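Local coordinates for protein transcriptional regulator (LacI family) (Clostridium acetobutylicum ATCC 824, PDB 3G85) that probably regulates transcription by binding DNA, as LacI-family proteins do, and carries a two-lobed periplasmic-binding-protein-like core that in relatives senses a small effector, at residues P12-Y17 and Y43-V48; R32-K37 and E247-C252; Y127-A132 and N187-L192; N144-F149 and F193-S198; E219-G224 and P237-D242. All coordinates share one frame; numbering follows the deposited sequence.

Interaction 1 of 5, residues P12-Y17 and Y43-V48; sequences PTIALY and YNYNVV
Asn46 O takes two contacts from the neighbouring strand: Ile14 N donates a hydrogen bond of 2.8 Å to it, at 169° about the proton, and Thr13 CA adds a C-H contact at 3.3 Å. The same ladder runs on in both directions. Asn46 N gives its proton to Pro12 O (3.0 Å), and Leu16 N reaches Val48 O at 2.8 Å, so the two strands advance in parallel with Thr13, Ile14 and Ala15 beside Asn46, Val47 and Val48. On the face carrying Thr13 and Asn46, Thr13 CG2 meets Val48 CG2 at 3.8 Å. Ile14, on the other face with Val47, turns its end to Tyr45 at the mouth of the pairing. With Ile14 CG1 anti to the carbonyl carbon (chi1 -58°), its CD1 lies over the Tyr45 ring, 4.0 Å from the centroid. Just before the strands, Pro12 CG approaches Tyr45 CE1 at 3.6 Å, its side chain set nearly at right angles to the tyrosine. This is the first beta-alpha-beta unit of the N-terminal lobe: helix 27-40 covers Val47 and Leu16, helix 245-260 reaches Ile14 and Tyr45, and strand 71-74 flanks strand 13-19 across from strand 46-52, an edge strand of the sheet within this chain.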
# COMPACT_ATOMS: atom_id res chain seq x y z
N PRO A 12 -11.90 -2.46 -26.18
CA PRO A 12 -10.46 -2.64 -25.86
C PRO A 12 -10.30 -3.30 -24.48
O PRO A 12 -11.18 -3.14 -23.63
CB PRO A 12 -9.92 -1.22 -25.81
CG PRO A 12 -11.09 -0.28 -26.19
CD PRO A 12 -12.35 -1.06 -26.08
N THR A 13 -9.20 -4.01 -24.26
CA THR A 13 -8.99 -4.67 -22.97
C THR A 13 -7.77 -4.10 -22.25
O THR A 13 -6.67 -4.01 -22.83
CB THR A 13 -8.81 -6.21 -23.12
OG1 THR A 13 -9.96 -6.74 -23.79
CG2 THR A 13 -8.67 -6.88 -21.75
N ILE A 14 -7.97 -3.78 -20.97
CA ILE A 14 -6.90 -3.34 -20.08
C ILE A 14 -6.56 -4.50 -19.11
O ILE A 14 -7.46 -5.01 -18.42
CB ILE A 14 -7.34 -2.14 -19.23
CG1 ILE A 14 -7.77 -0.96 -20.13
CG2 ILE A 14 -6.22 -1.71 -18.24
CD1 ILE A 14 -8.53 0.11 -19.37
N ALA A 15 -5.29 -4.86 -19.03
CA ALA A 15 -4.86 -5.92 -18.12
C ALA A 15 -4.26 -5.33 -16.84
O ALA A 15 -3.41 -4.42 -16.89
CB ALA A 15 -3.86 -6.85 -18.80
N LEU A 16 -4.70 -5.86 -15.70
CA LEU A 16 -4.06 -5.57 -14.43
C LEU A 16 -3.13 -6.74 -14.14
O LEU A 16 -3.61 -7.85 -13.84
CB LEU A 16 -5.08 -5.42 -13.32
CG LEU A 16 -4.55 -5.20 -11.91
CD1 LEU A 16 -3.79 -3.86 -11.80
CD2 LEU A 16 -5.70 -5.28 -10.93
N TYR A 17 -1.83 -6.51 -14.26
CA TYR A 17 -0.85 -7.54 -13.88
C TYR A 17 -0.63 -7.54 -12.37
O TYR A 17 -0.25 -6.52 -11.82
CB TYR A 17 0.45 -7.31 -14.63
CG TYR A 17 0.32 -7.77 -16.04
CD1 TYR A 17 0.50 -9.11 -16.36
CD2 TYR A 17 -0.07 -6.88 -17.06
CE1 TYR A 17 0.36 -9.57 -17.66
CE2 TYR A 17 -0.23 -7.31 -18.39
CZ TYR A 17 -0.02 -8.68 -18.67
OH TYR A 17 -0.16 -9.15 -19.95
N TYR A 43 -18.93 0.89 -19.16
CA TYR A 43 -18.19 -0.31 -19.55
C TYR A 43 -17.57 -0.21 -20.93
O TYR A 43 -17.68 -1.14 -21.72
CB TYR A 43 -19.09 -1.55 -19.45
CG TYR A 43 -19.62 -1.75 -18.05
CD1 TYR A 43 -18.88 -2.47 -17.11
CD2 TYR A 43 -20.83 -1.18 -17.66
CE1 TYR A 43 -19.34 -2.63 -15.81
CE2 TYR A 43 -21.30 -1.33 -16.36
CZ TYR A 43 -20.54 -2.07 -15.45
OH TYR A 43 -20.99 -2.23 -14.16
N ASN A 44 -16.91 0.91 -21.23
CA ASN A 44 -16.27 1.05 -22.53
C ASN A 44 -14.97 0.27 -22.67
O ASN A 44 -14.41 0.17 -23.78
CB ASN A 44 -16.10 2.53 -22.88
CG ASN A 44 -15.07 3.24 -22.02
OD1 ASN A 44 -14.96 3.02 -20.79
ND2 ASN A 44 -14.32 4.15 -22.66
N TYR A 45 -14.49 -0.30 -21.56
CA TYR A 45 -13.32 -1.22 -21.56
C TYR A 45 -13.66 -2.52 -20.86
O TYR A 45 -14.41 -2.53 -19.87
CB TYR A 45 -12.10 -0.58 -20.82
CG TYR A 45 -11.45 0.55 -21.57
CD1 TYR A 45 -10.49 0.31 -22.55
CD2 TYR A 45 -11.81 1.86 -21.31
CE1 TYR A 45 -9.89 1.35 -23.25
CE2 TYR A 45 -11.22 2.91 -22.00
CZ TYR A 45 -10.27 2.65 -22.98
OH TYR A 45 -9.70 3.70 -23.66
N ASN A 46 -13.12 -3.62 -21.37
CA ASN A 46 -12.96 -4.84 -20.60
C ASN A 46 -11.70 -4.69 -19.76
O ASN A 46 -10.69 -4.13 -20.21
CB ASN A 46 -12.75 -6.06 -21.50
CG ASN A 46 -13.90 -6.34 -22.44
OD1 ASN A 46 -13.70 -6.52 -23.65
ND2 ASN A 46 -15.11 -6.39 -21.89
N VAL A 47 -11.76 -5.21 -18.54
CA VAL A 47 -10.59 -5.36 -17.69
C VAL A 47 -10.39 -6.85 -17.42
O VAL A 47 -11.35 -7.62 -17.30
CB VAL A 47 -10.76 -4.59 -16.34
CG1 VAL A 47 -9.69 -5.01 -15.32
CG2 VAL A 47 -10.70 -3.07 -16.58
N VAL A 48 -9.14 -7.24 -17.32
CA VAL A 48 -8.75 -8.61 -17.10
C VAL A 48 -7.69 -8.53 -16.00
O VAL A 48 -6.96 -7.53 -15.95
CB VAL A 48 -8.22 -9.11 -18.44
CG1 VAL A 48 -7.12 -10.07 -18.30
CG2 VAL A 48 -9.38 -9.64 -19.28

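Interaction 2 of 5, residues R32-K37 and E247-C252; sequences RGLQSK and EMAGTC
Gly33 and Ala249 lie where helix 27-40 crosses helix 245-260, two neighbouring helices layered on the sheet of the N-terminal lobe. The short segments pass with axes 7.5 Å apart, inclined at 51°, close for a helix pair, and the approach rests on Gly33 facing Ala249. Because Gly33 carries no side chain, its CA comes within 5.5 Å of Ala249 CA, and the methyl of Ala249 is directed toward the other helix, its CB 4.5 Å from Gly33 CA. Next to it, the isobutyl group of Leu34 reaches across: CD2 touches Ala249 O at 3.6 Å and Ala249 CB at 4.1 Å, an apolar branch laid against both the backbone and the methyl of one residue. In the type I periplasmic-binding-protein fold shared by LacI-family regulators the chain passes between the lobes more than once, and here helix 245-260, although it follows a strand of the second lobe, packs back onto the first. Another side of it bears on the sheet, where Met248, a selenomethionine, meets Phe97 and Val107, and Cys252 meets Ile95. The other main carrier of the contact is Lys37, whose methylenes run alongside the bare backbone of Gly250. Its CB is 3.7 Å from Gly250 CA, and the bend at chi2 (62°) turns the chain along Gly250, bringing CE to 3.5 Å from Gly250 O. Past this apolar stem the ammonium group goes on to a hydrogen bond with Ser254 OG, one turn beyond Gly250 in helix 245-260.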
# COMPACT_ATOMS: atom_id res chain seq x y z
N ARG A 32 -12.79 -3.49 -6.79
CA ARG A 32 -13.88 -2.56 -6.45
C ARG A 32 -13.69 -1.26 -7.18
O ARG A 32 -14.65 -0.75 -7.77
CB ARG A 32 -13.96 -2.29 -4.95
CG ARG A 32 -15.23 -1.55 -4.59
CD ARG A 32 -15.29 -1.10 -3.14
NE ARG A 32 -14.90 -2.13 -2.18
CZ ARG A 32 -15.70 -3.07 -1.68
NH1 ARG A 32 -16.99 -3.16 -2.07
NH2 ARG A 32 -15.19 -3.94 -0.80
N GLY A 33 -12.47 -0.71 -7.17
CA GLY A 33 -12.21 0.56 -7.83
C GLY A 33 -12.42 0.47 -9.34
O GLY A 33 -12.97 1.41 -9.95
N LEU A 34 -11.97 -0.64 -9.93
CA LEU A 34 -12.13 -0.85 -11.38
C LEU A 34 -13.60 -1.05 -11.79
O LEU A 34 -14.05 -0.40 -12.73
CB LEU A 34 -11.28 -2.01 -11.90
CG LEU A 34 -9.75 -1.84 -11.79
CD1 LEU A 34 -9.12 -3.20 -12.08
CD2 LEU A 34 -9.16 -0.72 -12.68
N GLN A 35 -14.32 -1.94 -11.10
CA GLN A 35 -15.77 -2.15 -11.34
C GLN A 35 -16.48 -0.78 -11.30
O GLN A 35 -17.32 -0.46 -12.16
CB GLN A 35 -16.38 -3.16 -10.33
CG GLN A 35 -15.95 -4.67 -10.53
CD GLN A 35 -16.37 -5.63 -9.38
OE1 GLN A 35 -16.59 -6.84 -9.59
NE2 GLN A 35 -16.50 -5.10 -8.16
N SER A 36 -16.12 0.04 -10.32
CA SER A 36 -16.82 1.29 -10.07
C SER A 36 -16.57 2.35 -11.14
O SER A 36 -17.50 3.07 -11.55
CB SER A 36 -16.43 1.81 -8.68
OG SER A 36 -16.67 3.18 -8.62
N LYS A 37 -15.32 2.44 -11.56
CA LYS A 37 -14.90 3.33 -12.64
C LYS A 37 -15.55 2.94 -13.98
O LYS A 37 -16.06 3.80 -14.70
CB LYS A 37 -13.38 3.27 -12.79
CG LYS A 37 -12.82 4.15 -13.89
CD LYS A 37 -13.11 5.57 -13.63
CE LYS A 37 -12.45 6.41 -14.70
NZ LYS A 37 -12.78 7.83 -14.43
N GLU A 247 -9.76 4.69 -5.63
CA GLU A 247 -9.66 5.89 -6.45
C GLU A 247 -8.46 5.84 -7.38
O GLU A 247 -8.54 6.26 -8.55
CB GLU A 247 -9.57 7.13 -5.58
CG GLU A 247 -10.84 7.46 -4.85
CD GLU A 247 -12.03 7.72 -5.78
OE1 GLU A 247 -11.85 8.14 -6.95
OE2 GLU A 247 -13.17 7.49 -5.33
N MSE A 248 -7.34 5.31 -6.87
CA MSE A 248 -6.13 5.15 -7.72
C MSE A 248 -6.36 4.22 -8.91
O MSE A 248 -5.92 4.52 -10.03
CB MSE A 248 -4.95 4.66 -6.87
CG MSE A 248 -4.50 5.73 -5.87
SE MSE A 248 -3.22 4.98 -4.56
CE MSE A 248 -1.61 4.82 -5.70
N ALA A 249 -7.01 3.10 -8.65
CA ALA A 249 -7.32 2.14 -9.71
C ALA A 249 -8.23 2.77 -10.79
O ALA A 249 -7.99 2.59 -11.99
CB ALA A 249 -7.96 0.87 -9.12
N GLY A 250 -9.23 3.54 -10.36
CA GLY A 250 -10.10 4.27 -11.29
C GLY A 250 -9.26 5.24 -12.11
O GLY A 250 -9.45 5.36 -13.34
N THR A 251 -8.34 5.94 -11.46
CA THR A 251 -7.51 6.93 -12.18
C THR A 251 -6.58 6.27 -13.23
O THR A 251 -6.29 6.86 -14.29
CB THR A 251 -6.69 7.80 -11.20
OG1 THR A 251 -7.60 8.54 -10.39
CG2 THR A 251 -5.81 8.79 -11.95
N CYS A 252 -6.11 5.06 -12.94
CA CYS A 252 -5.38 4.26 -13.93
C CYS A 252 -6.16 4.14 -15.24
O CYS A 252 -5.60 4.36 -16.31
CB CYS A 252 -5.02 2.86 -13.36
SG CYS A 252 -3.74 2.90 -12.10

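Interaction 3 of 5, residues Y127-A132 and N187-L192; sequences YKSAAA and NTPKAL
Ala131 and Leu192 pair as parallel neighbours, CA to CA 4.9 Å, with Ala131 N donating to Ala191 O at 2.9 Å and 168°. The two strands, 131-134 and 191-194, are adjacent in the Rossmann-like sheet of the second lobe. Strand 165-167 comes between them in sequence but flanks strand 131-134 on its other side, and strand 219-224 follows strand 191-194 in the sheet. Pro189 turns its CB-CG edge to the neighbouring chain, its CG 3.6 Å from Ala130 C. With Leu192 CG anti to the backbone N (chi1 176°), CD1 comes back to within 4.0 Å of Ala131 CB. Tyr127 packs beside the start of the pairing: Ala191 CB lies over one face of its ring, offset toward the rim, and the side chains of Lys190 and Tyr127 cross at about a right angle, Lys190 CB 3.8 Å from Tyr127 CE1. The phenol hydroxyl is hydrogen-bonded to Glu219 OE1, and a water in the plane of the ring gives it a further bond while accepting from Lys190 NZ at 3.0 Å. Ala191 N, buried by these groups, has no partner in the model. Nearby, a second water accepts a 2.8 Å bond from Lys190 N and lies 3.3 Å from Ser129 OG.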
# COMPACT_ATOMS: atom_id res chain seq x y z
N TYR A 127 3.49 11.76 22.77
CA TYR A 127 4.13 10.50 23.10
C TYR A 127 5.63 10.67 23.03
O TYR A 127 6.14 11.40 22.18
CB TYR A 127 3.70 9.38 22.14
CG TYR A 127 2.32 8.87 22.41
CD1 TYR A 127 2.08 8.04 23.49
CD2 TYR A 127 1.25 9.23 21.60
CE1 TYR A 127 0.82 7.57 23.75
CE2 TYR A 127 -0.02 8.77 21.85
CZ TYR A 127 -0.23 7.94 22.93
OH TYR A 127 -1.47 7.47 23.21
N LYS A 128 6.35 9.99 23.92
CA LYS A 128 7.78 10.18 24.01
C LYS A 128 8.59 9.06 23.37
O LYS A 128 9.78 9.23 23.11
CB LYS A 128 8.19 10.46 25.47
CG LYS A 128 7.76 11.87 25.93
CD LYS A 128 8.65 12.94 25.29
CE LYS A 128 8.00 14.36 25.28
NZ LYS A 128 7.70 14.89 23.90
N SER A 129 7.96 7.92 23.11
CA SER A 129 8.60 6.89 22.28
C SER A 129 7.55 6.04 21.56
O SER A 129 6.37 6.12 21.84
CB SER A 129 9.51 6.00 23.11
OG SER A 129 8.74 5.32 24.07
N ALA A 130 8.01 5.25 20.59
CA ALA A 130 7.10 4.43 19.80
C ALA A 130 7.79 3.15 19.41
O ALA A 130 9.04 3.10 19.36
CB ALA A 130 6.61 5.20 18.56
N ALA A 131 6.99 2.12 19.13
CA ALA A 131 7.47 0.90 18.51
C ALA A 131 6.85 0.79 17.10
O ALA A 131 5.91 1.53 16.78
CB ALA A 131 7.10 -0.32 19.34
N ALA A 132 7.42 -0.08 16.27
CA ALA A 132 6.93 -0.29 14.91
C ALA A 132 6.98 -1.77 14.58
O ALA A 132 7.99 -2.44 14.83
CB ALA A 132 7.75 0.52 13.89
N ASN A 187 10.38 -3.08 28.36
CA ASN A 187 9.70 -1.79 28.27
C ASN A 187 9.06 -1.67 26.90
O ASN A 187 9.77 -1.50 25.90
CB ASN A 187 10.70 -0.65 28.46
CG ASN A 187 11.27 -0.59 29.87
OD1 ASN A 187 12.43 -0.93 30.09
ND2 ASN A 187 10.44 -0.16 30.83
N THR A 188 7.73 -1.77 26.83
CA THR A 188 7.01 -1.55 25.57
C THR A 188 6.50 -0.09 25.49
O THR A 188 5.81 0.35 26.41
CB THR A 188 5.79 -2.49 25.41
OG1 THR A 188 4.74 -2.04 26.29
CG2 THR A 188 6.15 -3.93 25.76
N PRO A 189 6.81 0.64 24.40
CA PRO A 189 6.33 2.01 24.22
C PRO A 189 4.80 2.10 24.21
O PRO A 189 4.11 1.09 24.10
CB PRO A 189 6.88 2.42 22.85
CG PRO A 189 8.04 1.54 22.62
CD PRO A 189 7.66 0.21 23.27
N LYS A 190 4.29 3.32 24.31
CA LYS A 190 2.86 3.54 24.37
C LYS A 190 2.24 3.90 23.00
O LYS A 190 1.03 4.04 22.88
CB LYS A 190 2.54 4.63 25.38
CG LYS A 190 2.75 4.20 26.86
CD LYS A 190 2.19 5.25 27.80
CE LYS A 190 0.69 5.04 28.03
NZ LYS A 190 -0.07 6.32 27.86
N ALA A 191 3.09 4.06 21.99
CA ALA A 191 2.65 4.30 20.62
C ALA A 191 3.15 3.16 19.77
O ALA A 191 4.27 2.66 19.97
CB ALA A 191 3.20 5.62 20.11
N LEU A 192 2.31 2.73 18.82
CA LEU A 192 2.68 1.64 17.94
C LEU A 192 2.26 1.94 16.51
O LEU A 192 1.10 2.20 16.25
CB LEU A 192 2.03 0.32 18.42
CG LEU A 192 2.26 -0.89 17.50
CD1 LEU A 192 3.73 -1.33 17.49
CD2 LEU A 192 1.35 -2.04 17.92
O HOH W 1 -1.19 5.21 25.27
O HOH W 2 5.70 5.46 25.31

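Interaction 4 of 5, residues N144-F149 and F193-S198; sequences NRNKGF and FCNSDS
Phe149 and Phe193 lie face to face as an offset stack, centroids 4.4 Å apart and planes only 9° from parallel. The two side chains run past each other in opposite directions, so each ring sits over the stem of the other: Phe193 CB is 3.6 Å from the centroid of the Phe149 ring, and Phe149 CB is 4.2 Å from that of Phe193, both above the face. In each residue CG stands anti to the backbone N (chi1 175° in Phe193), the setting that sends one ring out from helix 140-155 and the other up from strand 191-194 to meet it. Ala118 of helix 111-124 touches both. At the edge of the Phe193 ring, in its plane, comes Asn146 OD1, 3.8 Å from CE2. The Asn146 amide also comes near that of Asn195, planes 30° apart, but no direct bond joins them. Instead one water donates to Asn146 OD1 at 2.7 Å and accepts from Asn195 ND2 at 2.9 Å, while Asn195 OD1 takes the backbone N of Thr135. Arg145 points beyond the stack to Asn111 and a bound glycerol, probably from the crystallisation liquor, at a place consistent with the interlobe cleft of the family. The chemistry thus changes across the contact: an apolar ring pair pins the helix to the sheet, and beside it a water-bridged amide pair begins the polar region toward Arg145.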
# COMPACT_ATOMS: atom_id res chain seq x y z
N ASN A 144 9.76 3.91 1.94
CA ASN A 144 9.49 5.33 2.17
C ASN A 144 8.44 5.60 3.21
O ASN A 144 8.55 6.58 3.92
CB ASN A 144 9.17 6.05 0.86
CG ASN A 144 10.39 6.19 0.00
OD1 ASN A 144 11.51 6.11 0.51
ND2 ASN A 144 10.20 6.34 -1.30
N ARG A 145 7.40 4.76 3.30
CA ARG A 145 6.41 4.95 4.37
C ARG A 145 7.07 4.79 5.73
O ARG A 145 6.80 5.55 6.69
CB ARG A 145 5.20 3.97 4.22
CG ARG A 145 4.25 4.39 3.12
CD ARG A 145 2.93 3.60 3.09
NE ARG A 145 2.98 2.17 2.81
CZ ARG A 145 2.93 1.60 1.60
NH1 ARG A 145 2.89 2.32 0.49
NH2 ARG A 145 2.93 0.27 1.50
N ASN A 146 7.94 3.79 5.83
CA ASN A 146 8.65 3.57 7.10
C ASN A 146 9.58 4.72 7.45
O ASN A 146 9.59 5.19 8.60
CB ASN A 146 9.44 2.28 7.05
CG ASN A 146 8.56 1.06 6.90
OD1 ASN A 146 7.38 1.10 7.23
ND2 ASN A 146 9.13 -0.03 6.40
N LYS A 147 10.33 5.17 6.45
CA LYS A 147 11.27 6.28 6.58
C LYS A 147 10.52 7.54 6.99
O LYS A 147 10.97 8.26 7.89
CB LYS A 147 12.02 6.55 5.27
CG LYS A 147 12.92 5.40 4.79
CD LYS A 147 13.74 5.86 3.57
CE LYS A 147 14.82 4.85 3.22
NZ LYS A 147 14.88 4.80 1.72
N GLY A 148 9.35 7.77 6.38
CA GLY A 148 8.51 8.91 6.76
C GLY A 148 8.14 8.88 8.25
O GLY A 148 8.19 9.92 8.92
N PHE A 149 7.78 7.70 8.75
CA PHE A 149 7.44 7.56 10.17
C PHE A 149 8.67 7.76 11.07
O PHE A 149 8.63 8.55 12.01
CB PHE A 149 6.80 6.18 10.47
CG PHE A 149 6.39 6.02 11.91
CD1 PHE A 149 5.26 6.66 12.38
CD2 PHE A 149 7.17 5.26 12.81
CE1 PHE A 149 4.85 6.54 13.70
CE2 PHE A 149 6.79 5.14 14.17
CZ PHE A 149 5.64 5.79 14.63
N PHE A 193 3.23 1.92 15.60
CA PHE A 193 2.98 2.00 14.17
C PHE A 193 2.99 0.60 13.54
O PHE A 193 3.95 -0.16 13.72
CB PHE A 193 4.06 2.87 13.54
CG PHE A 193 4.00 2.95 12.03
CD1 PHE A 193 2.95 3.63 11.40
CD2 PHE A 193 5.02 2.41 11.27
CE1 PHE A 193 2.92 3.77 10.02
CE2 PHE A 193 5.00 2.54 9.84
CZ PHE A 193 3.94 3.21 9.24
N CYS A 194 1.94 0.25 12.81
CA CYS A 194 1.95 -1.01 12.05
C CYS A 194 1.90 -0.67 10.57
O CYS A 194 1.05 0.11 10.16
CB CYS A 194 0.74 -1.88 12.40
SG CYS A 194 0.64 -2.38 14.14
N ASN A 195 2.79 -1.24 9.78
CA ASN A 195 2.81 -0.84 8.37
C ASN A 195 1.83 -1.64 7.52
O ASN A 195 1.88 -1.58 6.28
CB ASN A 195 4.26 -0.79 7.79
CG ASN A 195 4.85 -2.17 7.50
OD1 ASN A 195 4.35 -3.18 7.97
ND2 ASN A 195 5.93 -2.20 6.71
N SER A 196 0.95 -2.40 8.18
CA SER A 196 -0.23 -2.94 7.47
C SER A 196 -1.39 -3.04 8.46
O SER A 196 -1.19 -3.25 9.68
CB SER A 196 0.05 -4.29 6.77
OG SER A 196 -0.29 -5.39 7.58
N ASP A 197 -2.61 -2.89 7.94
CA ASP A 197 -3.80 -3.05 8.78
C ASP A 197 -4.00 -4.50 9.22
O ASP A 197 -4.50 -4.71 10.32
CB ASP A 197 -5.06 -2.56 8.08
CG ASP A 197 -5.31 -3.31 6.79
OD1 ASP A 197 -4.47 -3.16 5.87
OD2 ASP A 197 -6.29 -4.10 6.72
N SER A 198 -3.57 -5.48 8.43
CA SER A 198 -3.72 -6.89 8.84
C SER A 198 -2.88 -7.13 10.09
O SER A 198 -3.29 -7.82 11.02
CB SER A 198 -3.25 -7.86 7.74
OG SER A 198 -4.18 -7.84 6.68
O HOH W 3 5.98 0.24 5.11

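Interaction 5 of 5, residues E219-G224 and P237-D242; sequences EIVAIG and PVTIVD
Peptide carbonyls and one carboxylate are the flat groups between Ala222-Gly224 and Thr239-Asp242. Val241 N lies in the plane of the Ala222 carbonyl (3.0 Å to O), and Ala222 N likewise in that of Thr239 (3.1 Å to O). Gly224 N instead stands above the Val241 carbonyl plane, 41° out of it, though its bond to Val241 O is short at 2.8 Å. The Asp242 carboxylate brings OD1 to 3.2 Å from Gly224 O, two acceptors with no bond between them. At the other end of the ladder a water takes the place of a direct rung, donating to Ile220 O at 2.7 Å and accepting from Thr239 N at 2.9 Å. Val221 CG1 and Val241 CG2 meet at 3.9 Å on the face toward helix 111-124, and Ala222 CB touches Val238 CG1 at 4.1 Å beneath helix 197-209. Helix 228-232 links the two parallel strands in a beta-alpha-beta unit. Asp242 OD2 makes salt bridges to Arg228 and to Arg29 of helix 27-40; the two arginines probably favour the charged carboxylate and lessen the electrostatic cost of setting OD1 near Gly224 O, and the Arg29 bridge ties this strand end to the other lobe.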
# COMPACT_ATOMS: atom_id res chain seq x y z
N GLU A 219 -1.46 3.11 21.89
CA GLU A 219 -2.22 3.70 20.79
C GLU A 219 -1.63 3.23 19.44
O GLU A 219 -0.43 3.21 19.27
CB GLU A 219 -2.22 5.22 20.87
CG GLU A 219 -3.32 5.81 20.02
CD GLU A 219 -3.59 7.27 20.28
OE1 GLU A 219 -3.28 7.79 21.39
OE2 GLU A 219 -4.11 7.92 19.35
N ILE A 220 -2.50 2.83 18.51
CA ILE A 220 -2.02 2.24 17.25
C ILE A 220 -2.39 3.12 16.08
O ILE A 220 -3.48 3.67 16.03
CB ILE A 220 -2.65 0.83 17.03
CG1 ILE A 220 -2.32 -0.07 18.21
CG2 ILE A 220 -2.18 0.24 15.66
CD1 ILE A 220 -3.15 -1.39 18.32
N VAL A 221 -1.49 3.24 15.12
CA VAL A 221 -1.81 3.81 13.81
C VAL A 221 -1.29 2.79 12.81
O VAL A 221 -0.19 2.26 12.98
CB VAL A 221 -1.15 5.16 13.52
CG1 VAL A 221 -1.43 5.63 12.06
CG2 VAL A 221 -1.69 6.21 14.50
N ALA A 222 -2.10 2.47 11.81
CA ALA A 222 -1.67 1.46 10.84
C ALA A 222 -1.79 2.03 9.45
O ALA A 222 -2.60 2.90 9.21
CB ALA A 222 -2.53 0.24 10.96
N ILE A 223 -1.01 1.49 8.52
CA ILE A 223 -1.16 1.82 7.10
C ILE A 223 -2.31 0.97 6.54
O ILE A 223 -2.32 -0.26 6.69
CB ILE A 223 0.13 1.55 6.30
CG1 ILE A 223 1.31 2.42 6.81
CG2 ILE A 223 -0.11 1.71 4.77
CD1 ILE A 223 1.08 3.93 6.58
N GLY A 224 -3.28 1.62 5.92
CA GLY A 224 -4.48 0.91 5.43
C GLY A 224 -4.25 0.34 4.06
O GLY A 224 -4.07 1.08 3.09
N PRO A 237 -11.99 0.34 16.94
CA PRO A 237 -11.60 0.89 15.64
C PRO A 237 -10.14 1.36 15.65
O PRO A 237 -9.63 1.87 16.67
CB PRO A 237 -12.60 2.04 15.44
CG PRO A 237 -13.84 1.53 16.20
CD PRO A 237 -13.21 0.99 17.44
N VAL A 238 -9.46 1.13 14.55
CA VAL A 238 -8.05 1.45 14.39
C VAL A 238 -7.91 2.64 13.45
O VAL A 238 -8.42 2.65 12.31
CB VAL A 238 -7.32 0.25 13.75
CG1 VAL A 238 -5.78 0.55 13.51
CG2 VAL A 238 -7.50 -0.97 14.60
N THR A 239 -7.18 3.65 13.94
CA THR A 239 -6.82 4.78 13.10
C THR A 239 -5.85 4.36 12.02
O THR A 239 -4.89 3.64 12.28
CB THR A 239 -6.22 5.91 13.94
OG1 THR A 239 -7.29 6.49 14.69
CG2 THR A 239 -5.55 6.97 13.03
N ILE A 240 -6.13 4.79 10.80
CA ILE A 240 -5.28 4.46 9.67
C ILE A 240 -4.84 5.64 8.81
O ILE A 240 -5.49 6.69 8.75
CB ILE A 240 -5.96 3.44 8.71
CG1 ILE A 240 -7.21 4.09 8.03
CG2 ILE A 240 -6.31 2.13 9.44
CD1 ILE A 240 -7.88 3.17 6.96
N VAL A 241 -3.73 5.44 8.12
CA VAL A 241 -3.34 6.30 7.02
C VAL A 241 -3.54 5.41 5.77
O VAL A 241 -2.89 4.37 5.62
CB VAL A 241 -1.90 6.85 7.13
CG1 VAL A 241 -1.75 7.96 6.08
CG2 VAL A 241 -1.64 7.40 8.57
N ASP A 242 -4.52 5.77 4.96
CA ASP A 242 -5.04 4.82 3.96
C ASP A 242 -4.37 5.02 2.63
O ASP A 242 -4.12 6.15 2.20
CB ASP A 242 -6.56 4.99 3.80
CG ASP A 242 -7.19 3.89 2.98
OD1 ASP A 242 -6.88 2.69 3.22
OD2 ASP A 242 -8.02 4.20 2.08
O HOH W 4 -6.06 3.08 16.51

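In the fold
Interactions 1 and 2 build the N-terminal lobe and interactions 3, 4 and 5 the other, with the centres of 1 and 3 about 45 Å apart. Interactions 1, 3 and 5 are parallel strand pairings. Interaction 1 is partly exposed at a sheet edge, interaction 3 lies at the outer end of its sheet with two bridging waters, and interaction 5 is almost wholly buried, with one. Interaction 2, with no hydrogen bond across it, is buried, mainly apolar helix packing that meets interaction 1 through Leu34. Interactions 3 and 4 share strand 191-194, which also bonds to strand 219-224 of interaction 5. Interaction 4 sets a helix on that common sheet through stacked rings.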